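MAGE domain-containing protein (Xenopus laevis, PDB 7DG2) probably serves as the Nse3 subunit of the Smc5/6 complex, pairing with Nse1 to bind and shape Nse4 in a DNA-binding assembly. Local coordinates at residues E7-K12 / I51-I56; V13-Q18 / R37-E42. All blocks are in the same frame, centred on the assembly; numbering follows the deposited sequence.

Contact 1. Residues E7-K12 / I51-I56; sequences EQVNLK and IHRAQI
Arg53 meets Val9 and Asn10 where the first and third helices of a winged-helix domain pack, the amino-terminal such domain of the MAGE homology fold. Helix 6-23 opens the domain; helix 47-62 holds the place of the recognition helix in helix-turn-helix proteins. At this end of the interface the helices have splayed apart, and Arg53 spans the gap between 7-12 and 51-56. The nearest CA atoms, those of Asn10 and Arg53, are 8.8 Å apart, a separation that takes a long side chain to cross. The segments bury 123 Å² of surface between them. Arg53 CB points toward helix 6-23, and its CG stands anti to the carbonyl carbon (chi1 -65°). A bend at chi3 (55°) then turns the guanidinium along the flank of that helix, while the Arg53 side chain also touches Val13, one turn beyond Val9. Val9 and Arg53 cross at about a right angle, a methyl meeting a terminal nitrogen obliquely: Val9 CG1 lies 3.5 Å from Arg53 NH1. The valine itself is buried, its other neighbours including Ile46 just before helix 47-62. Asn10 is more exposed and its CB turns away. Its amide and the guanidinium are modelled too close together, which makes their exact placement doubtful; as modelled, Asn10 OD1 lies at the guanidinium edge. Arg53 is also tied within its own helix, where its backbone O is hydrogen-bonded to Thr57 OG1.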
loop_
_atom_site.group_PDB
_atom_site.type_symbol
_atom_site.label_atom_id
_atom_site.label_comp_id
_atom_site.label_asym_id
_atom_site.label_seq_id
_atom_site.Cartn_x
_atom_site.Cartn_y
_atom_site.Cartn_z
ATOM N N GLU B 7 13.308 15.422 24.933
ATOM C CA GLU B 7 12.368 14.305 24.873
ATOM C C GLU B 7 11.081 14.703 24.162
ATOM O O GLU B 7 10.599 13.983 23.278
ATOM C CB GLU B 7 12.055 13.782 26.274
ATOM C CG GLU B 7 10.999 12.681 26.262
ATOM C CD GLU B 7 10.477 12.334 27.643
ATOM O OE1 GLU B 7 10.829 13.043 28.610
ATOM O OE2 GLU B 7 9.710 11.353 27.759
ATOM N N GLN B 8 10.503 15.848 24.533
ATOM C CA GLN B 8 9.271 16.277 23.878
ATOM C C GLN B 8 9.504 16.621 22.410
ATOM O O GLN B 8 8.624 16.375 21.580
ATOM C CB GLN B 8 8.649 17.465 24.620
ATOM C CG GLN B 8 8.067 17.126 26.001
ATOM C CD GLN B 8 7.018 16.009 25.975
ATOM O OE1 GLN B 8 5.979 16.114 25.312
ATOM N NE2 GLN B 8 7.288 14.934 26.710
ATOM N N VAL B 9 10.674 17.171 22.069
ATOM C CA VAL B 9 10.988 17.458 20.671
ATOM C C VAL B 9 11.168 16.165 19.881
ATOM O O VAL B 9 10.703 16.056 18.740
ATOM C CB VAL B 9 12.226 18.363 20.578
ATOM C CG1 VAL B 9 12.665 18.524 19.127
ATOM C CG2 VAL B 9 11.922 19.715 21.204
ATOM N N ASN B 10 11.848 15.168 20.463
ATOM C CA ASN B 10 11.951 13.860 19.812
ATOM C C ASN B 10 10.573 13.288 19.515
ATOM O O ASN B 10 10.332 12.731 18.435
ATOM C CB ASN B 10 12.728 12.883 20.696
ATOM C CG ASN B 10 14.208 13.130 20.676
ATOM O OD1 ASN B 10 14.761 13.565 19.667
ATOM N ND2 ASN B 10 14.870 12.846 21.795
ATOM N N LEU B 11 9.665 13.379 20.487
ATOM C CA LEU B 11 8.320 12.851 20.293
ATOM C C LEU B 11 7.619 13.550 19.136
ATOM O O LEU B 11 6.938 12.900 18.332
ATOM C CB LEU B 11 7.509 12.997 21.584
ATOM C CG LEU B 11 7.972 12.141 22.765
ATOM C CD1 LEU B 11 7.132 12.438 23.994
ATOM C CD2 LEU B 11 7.906 10.666 22.429
ATOM N N LYS B 12 7.784 14.879 19.031
ATOM C CA LYS B 12 7.152 15.607 17.932
ATOM C C LYS B 12 7.717 15.174 16.592
ATOM O O LYS B 12 6.986 15.122 15.597
ATOM C CB LYS B 12 7.356 17.118 18.072
ATOM C CG LYS B 12 6.866 17.711 19.343
ATOM C CD LYS B 12 5.427 17.385 19.552
ATOM C CE LYS B 12 4.548 18.086 18.577
ATOM N NZ LYS B 12 3.153 17.905 19.013
ATOM N N ILE B 51 10.796 19.639 11.275
ATOM C CA ILE B 51 10.605 19.082 9.936
ATOM C C ILE B 51 11.938 18.590 9.371
ATOM O O ILE B 51 11.989 17.569 8.676
ATOM C CB ILE B 51 9.909 20.103 9.013
ATOM C CG1 ILE B 51 8.510 20.429 9.564
ATOM C CG2 ILE B 51 9.801 19.569 7.583
ATOM C CD1 ILE B 51 7.684 21.342 8.680
ATOM N N HIS B 52 13.041 19.274 9.692
ATOM C CA HIS B 52 14.349 18.786 9.261
ATOM C C HIS B 52 14.640 17.400 9.833
ATOM O O HIS B 52 15.048 16.488 9.105
ATOM C CB HIS B 52 15.440 19.779 9.675
ATOM C CG HIS B 52 16.824 19.284 9.398
ATOM N ND1 HIS B 52 17.320 19.132 8.120
ATOM C CD2 HIS B 52 17.801 18.855 10.232
ATOM C CE1 HIS B 52 18.553 18.660 8.179
ATOM N NE2 HIS B 52 18.866 18.474 9.448
ATOM N N ARG B 53 14.435 17.219 11.135
ATOM C CA ARG B 53 14.720 15.917 11.728
ATOM C C ARG B 53 13.794 14.839 11.167
ATOM O O ARG B 53 14.213 13.690 10.998
ATOM C CB ARG B 53 14.613 15.996 13.250
ATOM C CG ARG B 53 15.665 16.915 13.886
ATOM C CD ARG B 53 15.544 16.932 15.409
ATOM N NE ARG B 53 15.617 15.577 15.944
ATOM C CZ ARG B 53 15.411 15.252 17.218
ATOM N NH1 ARG B 53 15.123 16.191 18.110
ATOM N NH2 ARG B 53 15.495 13.983 17.599
ATOM N N ALA B 54 12.532 15.189 10.883
ATOM C CA ALA B 54 11.628 14.224 10.260
ATOM C C ALA B 54 12.081 13.877 8.851
ATOM O O ALA B 54 12.027 12.709 8.439
ATOM C CB ALA B 54 10.197 14.776 10.240
ATOM N N GLN B 55 12.530 14.882 8.095
ATOM C CA GLN B 55 13.048 14.632 6.759
ATOM C C GLN B 55 14.245 13.692 6.806
ATOM O O GLN B 55 14.348 12.764 5.992
ATOM C CB GLN B 55 13.429 15.966 6.100
ATOM C CG GLN B 55 13.999 15.815 4.697
ATOM C CD GLN B 55 14.261 17.150 4.028
ATOM O OE1 GLN B 55 14.186 18.195 4.665
ATOM N NE2 GLN B 55 14.601 17.112 2.736
ATOM N N ILE B 56 15.144 13.896 7.776
ATOM C CA ILE B 56 16.322 13.036 7.890
ATOM C C ILE B 56 15.911 11.612 8.242
ATOM O O ILE B 56 16.470 10.646 7.709
ATOM C CB ILE B 56 17.317 13.620 8.912
ATOM C CG1 ILE B 56 17.878 14.952 8.391
ATOM C CG2 ILE B 56 18.448 12.632 9.208
ATOM C CD1 ILE B 56 18.407 14.895 6.943
#

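Contact 2. Residues V13-Q18 / R37-E42; sequences VGEVVQ and RSVIKE
Val16 and Val39 present one methyl each to the other, and the pair makes the closest direct approach of the contact. Val39 CB points toward helix 6-23, and its CG1, anti to the backbone N (chi1 -174°), is the branch that advances, reaching 3.6 Å from Val16 CG2. Val16 comes in from the flank, its side chain oblique to that of Val39, and the same CG2 also lies 3.8 Å from Ile40 CG1. One methyl thus sits against two consecutive residues. Val39 CG1 also meets the base of the Glu15 side chain, 3.8 Å from Glu15 CB. Such small side chains suit a close approach: the CA atoms of Val16 and Val39 are 6.3 Å apart. This is the buried joint between the first and second helices of a winged-helix domain, made where helix 32-40 widens into a pi-type turn at its end. Beyond CG, Glu15 runs on extended, carrying its carboxylate past the apolar patch, and Ile87 of the neighbouring Nse1 chain packs on it. A single water links the carboxylate to the backbone opposite, donating to Glu15 OE1 at 2.8 Å and to Val39 O at 3.0 Å.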
loop_
_atom_site.group_PDB
_atom_site.type_symbol
_atom_site.label_atom_id
_atom_site.label_comp_id
_atom_site.label_asym_id
_atom_site.label_seq_id
_atom_site.Cartn_x
_atom_site.Cartn_y
_atom_site.Cartn_z
ATOM N N VAL B 13 9.033 14.928 16.528
ATOM C CA VAL B 13 9.632 14.489 15.270
ATOM C C VAL B 13 8.993 13.188 14.809
ATOM O O VAL B 13 8.633 13.034 13.639
ATOM C CB VAL B 13 11.158 14.340 15.410
ATOM C CG1 VAL B 13 11.744 13.659 14.179
ATOM C CG2 VAL B 13 11.797 15.732 15.592
ATOM N N GLY B 14 8.859 12.224 15.725
ATOM C CA GLY B 14 8.214 10.969 15.370
ATOM C C GLY B 14 6.786 11.160 14.890
ATOM O O GLY B 14 6.345 10.503 13.943
ATOM N N GLU B 15 6.046 12.065 15.534
ATOM C CA GLU B 15 4.675 12.328 15.109
ATOM C C GLU B 15 4.634 12.920 13.706
ATOM O O GLU B 15 3.738 12.605 12.914
ATOM C CB GLU B 15 3.990 13.255 16.122
ATOM C CG GLU B 15 3.797 12.571 17.462
ATOM C CD GLU B 15 3.469 13.515 18.614
ATOM O OE1 GLU B 15 3.417 14.742 18.417
ATOM O OE2 GLU B 15 3.276 13.008 19.741
ATOM N N VAL B 16 5.573 13.813 13.388
ATOM C CA VAL B 16 5.597 14.386 12.046
ATOM C C VAL B 16 5.882 13.305 11.007
ATOM O O VAL B 16 5.297 13.303 9.918
ATOM C CB VAL B 16 6.626 15.529 11.966
ATOM C CG1 VAL B 16 6.823 15.938 10.525
ATOM C CG2 VAL B 16 6.136 16.724 12.811
ATOM N N VAL B 17 6.815 12.392 11.308
ATOM C CA VAL B 17 7.090 11.291 10.383
ATOM C C VAL B 17 5.830 10.463 10.174
ATOM O O VAL B 17 5.466 10.134 9.042
ATOM C CB VAL B 17 8.254 10.423 10.894
ATOM C CG1 VAL B 17 8.435 9.175 10.013
ATOM C CG2 VAL B 17 9.539 11.241 10.942
ATOM N N GLN B 18 5.139 10.129 11.264
ATOM C CA GLN B 18 3.899 9.361 11.130
ATOM C C GLN B 18 2.895 10.101 10.262
ATOM O O GLN B 18 2.234 9.499 9.407
ATOM C CB GLN B 18 3.275 9.097 12.496
ATOM C CG GLN B 18 4.031 8.163 13.390
ATOM C CD GLN B 18 3.271 7.936 14.678
ATOM O OE1 GLN B 18 3.551 8.578 15.697
ATOM N NE2 GLN B 18 2.275 7.039 14.635
ATOM N N ARG B 37 0.509 23.222 11.880
ATOM C CA ARG B 37 -0.699 23.496 12.661
ATOM C C ARG B 37 -1.221 22.243 13.352
ATOM O O ARG B 37 -1.531 22.268 14.549
ATOM C CB ARG B 37 -1.775 24.093 11.744
ATOM C CG ARG B 37 -3.191 24.154 12.318
ATOM C CD ARG B 37 -4.060 24.990 11.378
ATOM N NE ARG B 37 -5.092 24.261 10.638
ATOM C CZ ARG B 37 -4.888 23.272 9.763
ATOM N NH1 ARG B 37 -5.925 22.725 9.143
ATOM N NH2 ARG B 37 -3.675 22.797 9.515
ATOM N N SER B 38 -1.307 21.134 12.619
ATOM C CA SER B 38 -1.965 19.934 13.123
ATOM C C SER B 38 -1.066 19.058 13.967
ATOM O O SER B 38 -1.571 18.301 14.803
ATOM C CB SER B 38 -2.515 19.097 11.963
ATOM O OG SER B 38 -3.567 19.787 11.308
ATOM N N VAL B 39 0.248 19.083 13.744
ATOM C CA VAL B 39 1.167 18.226 14.475
ATOM C C VAL B 39 2.097 19.029 15.385
ATOM O O VAL B 39 2.251 18.706 16.565
ATOM C CB VAL B 39 1.976 17.336 13.502
ATOM C CG1 VAL B 39 2.823 16.355 14.277
ATOM C CG2 VAL B 39 1.029 16.609 12.572
ATOM N N ILE B 40 2.781 20.036 14.840
ATOM C CA ILE B 40 3.857 20.648 15.617
ATOM C C ILE B 40 3.300 21.528 16.731
ATOM O O ILE B 40 3.876 21.588 17.829
ATOM C CB ILE B 40 4.808 21.394 14.660
ATOM C CG1 ILE B 40 5.481 20.334 13.760
ATOM C CG2 ILE B 40 5.858 22.195 15.434
ATOM C CD1 ILE B 40 6.549 20.869 12.814
ATOM N N LYS B 41 2.164 22.182 16.488
ATOM C CA LYS B 41 1.386 22.856 17.523
ATOM C C LYS B 41 2.236 23.845 18.318
ATOM O O LYS B 41 2.783 24.786 17.735
ATOM C CB LYS B 41 0.719 21.819 18.426
ATOM C CG LYS B 41 -0.380 21.023 17.716
ATOM C CD LYS B 41 -0.753 19.775 18.519
ATOM C CE LYS B 41 -1.982 19.096 17.950
ATOM N NZ LYS B 41 -2.391 17.943 18.805
ATOM N N GLU B 42 2.365 23.655 19.636
ATOM C CA GLU B 42 3.045 24.676 20.434
ATOM C C GLU B 42 4.564 24.668 20.269
ATOM O O GLU B 42 5.242 25.501 20.884
ATOM C CB GLU B 42 2.671 24.522 21.914
ATOM C CG GLU B 42 3.312 23.337 22.612
ATOM C CD GLU B 42 2.471 22.067 22.564
ATOM O OE1 GLU B 42 1.747 21.839 21.570
ATOM O OE2 GLU B 42 2.552 21.280 23.530
HETATM O O HOH W 1 1.117 16.146 17.605
#

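Overall arrangement
Contacts 1 and 2 use successive turns of helix 6-23, which packs against helix 47-62 in the first and helix 32-40 in the second; their centres are about 8 Å apart. Together they illustrate how one helix packs against both of the others in a three-helix core. The joints interlock: Ala54 CB, on helix 47-62, lies 3.6 Å from Val16 CG1, while the other methyl of Val16 serves contact 2. Lys12, within 7-12, crosses to helix 32-40, its NZ 2.7 Å from Val39 O in a probable hydrogen bond. Nse1 reaches 13-18 but no other chain of the assembly touches the segments of contact 1.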